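Local coordinates for proximal thread matrix protein 1 (Mytilus galloprovincialis, PDB 4CN9), which is a zinc-binding, collagen-binding matrix protein of the mussel byssus, built from two von Willebrand factor type A domains, at residues Val103-Phe106 with Val110-Ala113; Phe297-Phe302 with Thr307-Leu312. All coordinates share one frame; numbering follows the deposited sequence.

Contact 1 of 2, residues Val103-Phe106 with Val110-Ala113; sequences VVQF and VKTA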
loop_
_atom_site.group_PDB
_atom_site.type_symbol
_atom_site.label_atom_id
_atom_site.label_comp_id
_atom_site.label_asym_id
_atom_site.label_seq_id
_atom_site.Cartn_x
_atom_site.Cartn_y
_atom_site.Cartn_z
ATOM N N VAL A 103 14.603 6.546 16.479
ATOM C CA VAL A 103 13.421 7.352 16.714
ATOM C C VAL A 103 13.694 8.792 16.360
ATOM O O VAL A 103 14.712 9.373 16.766
ATOM C CB VAL A 103 12.967 7.285 18.166
ATOM C CG1 VAL A 103 11.788 8.222 18.390
ATOM C CG2 VAL A 103 12.600 5.861 18.540
ATOM N N VAL A 104 12.759 9.358 15.611
ATOM C CA VAL A 104 12.823 10.729 15.150
ATOM C C VAL A 104 11.566 11.459 15.594
ATOM O O VAL A 104 10.444 11.007 15.312
ATOM C CB VAL A 104 12.908 10.740 13.616
ATOM C CG1 VAL A 104 12.730 12.146 13.065
ATOM C CG2 VAL A 104 14.224 10.111 13.175
ATOM N N GLN A 105 11.745 12.558 16.325
ATOM C CA GLN A 105 10.618 13.376 16.786
ATOM C C GLN A 105 10.311 14.448 15.750
ATOM O O GLN A 105 11.215 14.988 15.115
ATOM C CB GLN A 105 10.928 14.049 18.134
ATOM C CG GLN A 105 11.298 13.102 19.251
ATOM C CD GLN A 105 12.043 13.787 20.422
ATOM O OE1 GLN A 105 13.063 13.289 20.898
ATOM N NE2 GLN A 105 11.525 14.910 20.885
ATOM N N PHE A 106 9.036 14.763 15.577
ATOM C CA PHE A 106 8.648 15.789 14.617
ATOM C C PHE A 106 7.411 16.545 15.090
ATOM O O PHE A 106 6.479 15.955 15.664
ATOM C CB PHE A 106 8.387 15.171 13.230
ATOM C CG PHE A 106 7.009 14.565 13.088
ATOM C CD1 PHE A 106 6.761 13.257 13.492
ATOM C CD2 PHE A 106 5.962 15.317 12.578
ATOM C CE1 PHE A 106 5.482 12.709 13.391
ATOM C CE2 PHE A 106 4.678 14.783 12.474
ATOM C CZ PHE A 106 4.440 13.481 12.876
ATOM N N VAL A 110 12.283 18.809 13.140
ATOM C CA VAL A 110 12.526 17.415 13.398
ATOM C C VAL A 110 13.760 17.277 14.259
ATOM O O VAL A 110 14.756 17.941 14.013
ATOM C CB VAL A 110 12.756 16.666 12.065
ATOM C CG1 VAL A 110 13.021 15.221 12.309
ATOM C CG2 VAL A 110 11.552 16.852 11.140
ATOM N N LYS A 111 13.695 16.412 15.256
ATOM C CA LYS A 111 14.862 16.087 16.088
ATOM C C LYS A 111 15.060 14.569 16.103
ATOM O O LYS A 111 14.132 13.835 16.413
ATOM C CB LYS A 111 14.635 16.578 17.514
ATOM C CG LYS A 111 15.765 16.246 18.458
ATOM C CD LYS A 111 15.432 16.508 19.918
ATOM C CE LYS A 111 16.571 15.966 20.809
ATOM N NZ LYS A 111 16.357 16.228 22.259
ATOM N N THR A 112 16.254 14.096 15.761
ATOM C CA THR A 112 16.572 12.684 15.911
ATOM C C THR A 112 16.795 12.399 17.378
ATOM O O THR A 112 17.684 12.981 17.982
ATOM C CB THR A 112 17.813 12.287 15.097
ATOM O OG1 THR A 112 17.493 12.336 13.698
ATOM C CG2 THR A 112 18.267 10.879 15.450
ATOM N N ALA A 113 15.968 11.539 17.969
ATOM C CA ALA A 113 16.173 11.162 19.371
ATOM C C ALA A 113 17.413 10.286 19.480
ATOM O O ALA A 113 18.278 10.504 20.326
ATOM C CB ALA A 113 14.956 10.447 19.936
HETATM O O HOH W 1 14.634 13.712 22.865
#
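Gln-105 and Lys-111 face each other as a hydrogen-bonded pair of an antiparallel hairpin, their backbones joined by two bonds: Gln-105 N gives to Lys-111 O at 2.7 Å, and Lys-111 N returns to Gln-105 O at 2.9 Å. A third bond, from Ala-113 N to Val-103 O (2.8 Å), bends more at its hydrogen, where the chain of 110-113 turns a corner.

The tight side carries Val-104, Phe-106, Val-110 and Thr-112. Here CG2 of Val-110 comes to 4.1 Å from Phe-106 CB, while the Phe-106 ring, with CG between the backbone N and the carbonyl carbon (chi1 82°), leads off away from the hairpin partner. On the other face Gln-105 and Lys-111 meet loosely, Gln-105 OE1 no nearer than 4.1 Å to Lys-111 CD, and Lys-111 is exposed. Its chain is fully extended, bringing NZ to a water (3.1 Å) that in turn donates to Gln-105 OE1 at 2.6 Å. That same oxygen lies 3.5 Å from the methyl CB of Ala-113, whereas NE2 is held by Asp-62 and by the carbonyl of Val-133, which together fix the rotation of the buried amide.

Strand 110-112 forms one margin of the six-stranded sheet, and strand 100-106 passes the hairpin on to the parallel strand 54-61. Helix 142-153 covers the valine face, its His-148 bonding Thr-112 OG1, and the Phe-106 ring reaches Leu-171 of strand 166-173 and Asp-61, a zinc-binding residue of this protein that does not hold the metal in this model.

Contact 2 of 2, residues Phe297-Phe302 with Thr307-Leu312; sequences FAVVTF and TKQFGL. With SO4 (sulfate ion), chain G.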
loop_
_atom_site.group_PDB
_atom_site.type_symbol
_atom_site.label_atom_id
_atom_site.label_comp_id
_atom_site.label_asym_id
_atom_site.label_seq_id
_atom_site.Cartn_x
_atom_site.Cartn_y
_atom_site.Cartn_z
ATOM N N PHE A 297 -5.314 -16.245 -14.420
ATOM C CA PHE A 297 -5.934 -15.001 -14.853
ATOM C C PHE A 297 -7.450 -15.146 -14.998
ATOM O O PHE A 297 -7.946 -16.220 -15.280
ATOM C CB PHE A 297 -5.345 -14.570 -16.201
ATOM C CG PHE A 297 -3.984 -13.949 -16.095
ATOM C CD1 PHE A 297 -3.843 -12.609 -15.809
ATOM C CD2 PHE A 297 -2.848 -14.708 -16.282
ATOM C CE1 PHE A 297 -2.586 -12.023 -15.712
ATOM C CE2 PHE A 297 -1.592 -14.128 -16.190
ATOM C CZ PHE A 297 -1.461 -12.797 -15.892
ATOM N N ALA A 298 -8.173 -14.049 -14.814
ATOM C CA ALA A 298 -9.614 -14.010 -15.046
ATOM C C ALA A 298 -9.949 -12.663 -15.693
ATOM O O ALA A 298 -9.187 -11.697 -15.557
ATOM C CB ALA A 298 -10.361 -14.166 -13.723
ATOM N N VAL A 299 -11.070 -12.607 -16.400
ATOM C CA VAL A 299 -11.566 -11.354 -16.965
ATOM C C VAL A 299 -13.029 -11.103 -16.586
ATOM O O VAL A 299 -13.900 -11.983 -16.736
ATOM C CB VAL A 299 -11.438 -11.334 -18.505
ATOM C CG1 VAL A 299 -12.320 -10.238 -19.111
ATOM C CG2 VAL A 299 -9.987 -11.155 -18.914
ATOM N N VAL A 300 -13.273 -9.886 -16.093
ATOM C CA VAL A 300 -14.614 -9.348 -15.876
ATOM C C VAL A 300 -14.699 -8.077 -16.702
ATOM O O VAL A 300 -13.770 -7.288 -16.706
ATOM C CB VAL A 300 -14.841 -8.989 -14.397
ATOM C CG1 VAL A 300 -16.188 -8.297 -14.182
ATOM C CG2 VAL A 300 -14.760 -10.234 -13.529
ATOM N N THR A 301 -15.790 -7.891 -17.427
ATOM C CA THR A 301 -16.010 -6.642 -18.122
ATOM C C THR A 301 -17.239 -5.931 -17.569
ATOM O O THR A 301 -18.123 -6.565 -16.963
ATOM C CB THR A 301 -16.169 -6.849 -19.637
ATOM O OG1 THR A 301 -17.248 -7.745 -19.888
ATOM C CG2 THR A 301 -14.906 -7.424 -20.232
ATOM N N PHE A 302 -17.289 -4.617 -17.775
ATOM C CA PHE A 302 -18.430 -3.822 -17.333
ATOM C C PHE A 302 -18.858 -2.794 -18.371
ATOM O O PHE A 302 -18.039 -2.244 -19.093
ATOM C CB PHE A 302 -18.179 -3.170 -15.971
ATOM C CG PHE A 302 -16.940 -2.320 -15.906
ATOM C CD1 PHE A 302 -16.991 -0.974 -16.242
ATOM C CD2 PHE A 302 -15.734 -2.856 -15.479
ATOM C CE1 PHE A 302 -15.859 -0.184 -16.179
ATOM C CE2 PHE A 302 -14.592 -2.075 -15.408
ATOM C CZ PHE A 302 -14.648 -0.742 -15.765
ATOM N N THR A 307 -20.079 -8.613 -16.272
ATOM C CA THR A 307 -20.128 -9.965 -16.799
ATOM C C THR A 307 -18.787 -10.639 -16.611
ATOM O O THR A 307 -17.761 -10.102 -17.034
ATOM C CB THR A 307 -20.458 -9.918 -18.310
ATOM O OG1 THR A 307 -21.692 -9.235 -18.487
ATOM C CG2 THR A 307 -20.548 -11.295 -18.922
ATOM N N LYS A 308 -18.791 -11.800 -15.966
ATOM C CA LYS A 308 -17.589 -12.649 -15.902
ATOM C C LYS A 308 -17.386 -13.329 -17.241
ATOM O O LYS A 308 -18.238 -14.116 -17.688
ATOM C CB LYS A 308 -17.693 -13.704 -14.796
ATOM C CG LYS A 308 -16.444 -14.594 -14.670
ATOM C CD LYS A 308 -16.437 -15.454 -13.397
ATOM C CE LYS A 308 -17.273 -16.706 -13.526
ATOM N NZ LYS A 308 -17.038 -17.666 -12.394
ATOM N N GLN A 309 -16.266 -13.021 -17.882
ATOM C CA GLN A 309 -15.939 -13.594 -19.180
ATOM C C GLN A 309 -15.256 -14.935 -18.991
ATOM O O GLN A 309 -15.610 -15.913 -19.641
ATOM C CB GLN A 309 -15.048 -12.651 -19.989
ATOM C CG GLN A 309 -15.664 -11.309 -20.289
ATOM C CD GLN A 309 -16.920 -11.428 -21.131
ATOM O OE1 GLN A 309 -17.139 -12.435 -21.791
ATOM N NE2 GLN A 309 -17.754 -10.400 -21.100
ATOM N N PHE A 310 -14.262 -14.976 -18.107
ATOM C CA PHE A 310 -13.691 -16.245 -17.698
ATOM C C PHE A 310 -13.084 -16.145 -16.308
ATOM O O PHE A 310 -12.557 -15.099 -15.917
ATOM C CB PHE A 310 -12.689 -16.796 -18.734
ATOM C CG PHE A 310 -11.483 -15.911 -19.011
ATOM C CD1 PHE A 310 -10.343 -15.991 -18.218
ATOM C CD2 PHE A 310 -11.467 -15.052 -20.103
ATOM C CE1 PHE A 310 -9.215 -15.226 -18.514
ATOM C CE2 PHE A 310 -10.357 -14.285 -20.387
ATOM C CZ PHE A 310 -9.234 -14.367 -19.590
ATOM N N GLY A 311 -13.232 -17.227 -15.549
ATOM C CA GLY A 311 -12.689 -17.324 -14.212
ATOM C C GLY A 311 -11.275 -17.872 -14.235
ATOM O O GLY A 311 -10.744 -18.234 -15.296
ATOM N N LEU A 312 -10.694 -17.957 -13.045
ATOM C CA LEU A 312 -9.283 -18.278 -12.844
ATOM C C LEU A 312 -8.908 -19.699 -13.277
ATOM O O LEU A 312 -7.727 -19.986 -13.561
ATOM C CB LEU A 312 -8.941 -18.096 -11.355
ATOM C CG LEU A 312 -8.974 -16.668 -10.795
ATOM C CD1 LEU A 312 -8.997 -16.697 -9.293
ATOM C CD2 LEU A 312 -7.775 -15.867 -11.296
HETATM S S SO4 G . -14.122 -20.481 -12.156
HETATM O O1 SO4 G . -15.156 -19.808 -12.938
HETATM O O2 SO4 G . -12.843 -20.442 -12.880
HETATM O O3 SO4 G . -14.485 -21.877 -11.936
HETATM O O4 SO4 G . -14.028 -19.785 -10.878
HETATM O O HOH W 2 -5.814 -18.940 -15.443
#
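Val-299 meets two residues at once, Gln-309 and Phe-310, whose backbone amides both point to its carbonyl oxygen. Gln-309 N makes the shorter bond to Val-299 O, 2.8 Å, while Phe-310 N adds a weak one at 3.3 Å. In return Val-299 N donates to Phe-310 O, in the carbonyl plane. Beyond this irregularity the strands pair regularly again, Thr-301 and Thr-307 exchanging two backbone bonds.

Gln-309 is worth following outward. Its CB packs against Val-299 O and CG1, and CG lies 3.7 Å from that same CG1. The chain then bends (chi2 -62°), which carries CD past Thr-301 and sets NE2 3.0 Å from Thr-301 OG1, a straight bond (165° at the hydrogen) with the hydroxyl oxygen in the plane of the amide.

The Phe-310 ring turns one face to Val-299: Val-299 CB stands 4.0 Å from the ring centroid in a CH-pi contact, and Val-299 CG2 touches Phe-310 CZ at 3.4 Å. Phe-297 O sits at the ring's edge, in its plane, 3.6 Å from Phe-310 CE1. Tyr-315 meets the ring edge-to-face, and Ala-324 and Ile-325 of helix 318-327 also pack on it. With alanine in place of Phe-310, the face that covers Val-299 is lost, and a gap would probably open between that valine and Ala-324.

On the other side of the sheet Lys-308 runs by Asn-344 of helix 338-349, and its NZ bonds the carbonyl of Glu-348 and O1 of a sulfate (2.9 Å), probably from the crystallisation liquor. Two successive residues opposite one make this a classic beta bulge, set in the antiparallel edge hairpin of a von Willebrand factor type A domain.

Overall arrangement
Contact 1 and contact 2 are equivalent pieces of two domains in series: each is the hairpin of the second and third strands in a six-stranded sheet of order 3-2-1-4-5-6, and each puts the sheet's one antiparallel strand at its margin. Contact 1 comes first along the chain and closes well before contact 2 opens. Their centres are 49 Å apart, on opposite sides of the chain's centre, and their nearest atoms stay about 37 Å from each other. The resemblance has limits: 103-106 with 110-113 lies beside a zinc site, whereas 297-302 with 307-312 is remote from the annotated sites. One fold, used twice, thus carries different local surroundings.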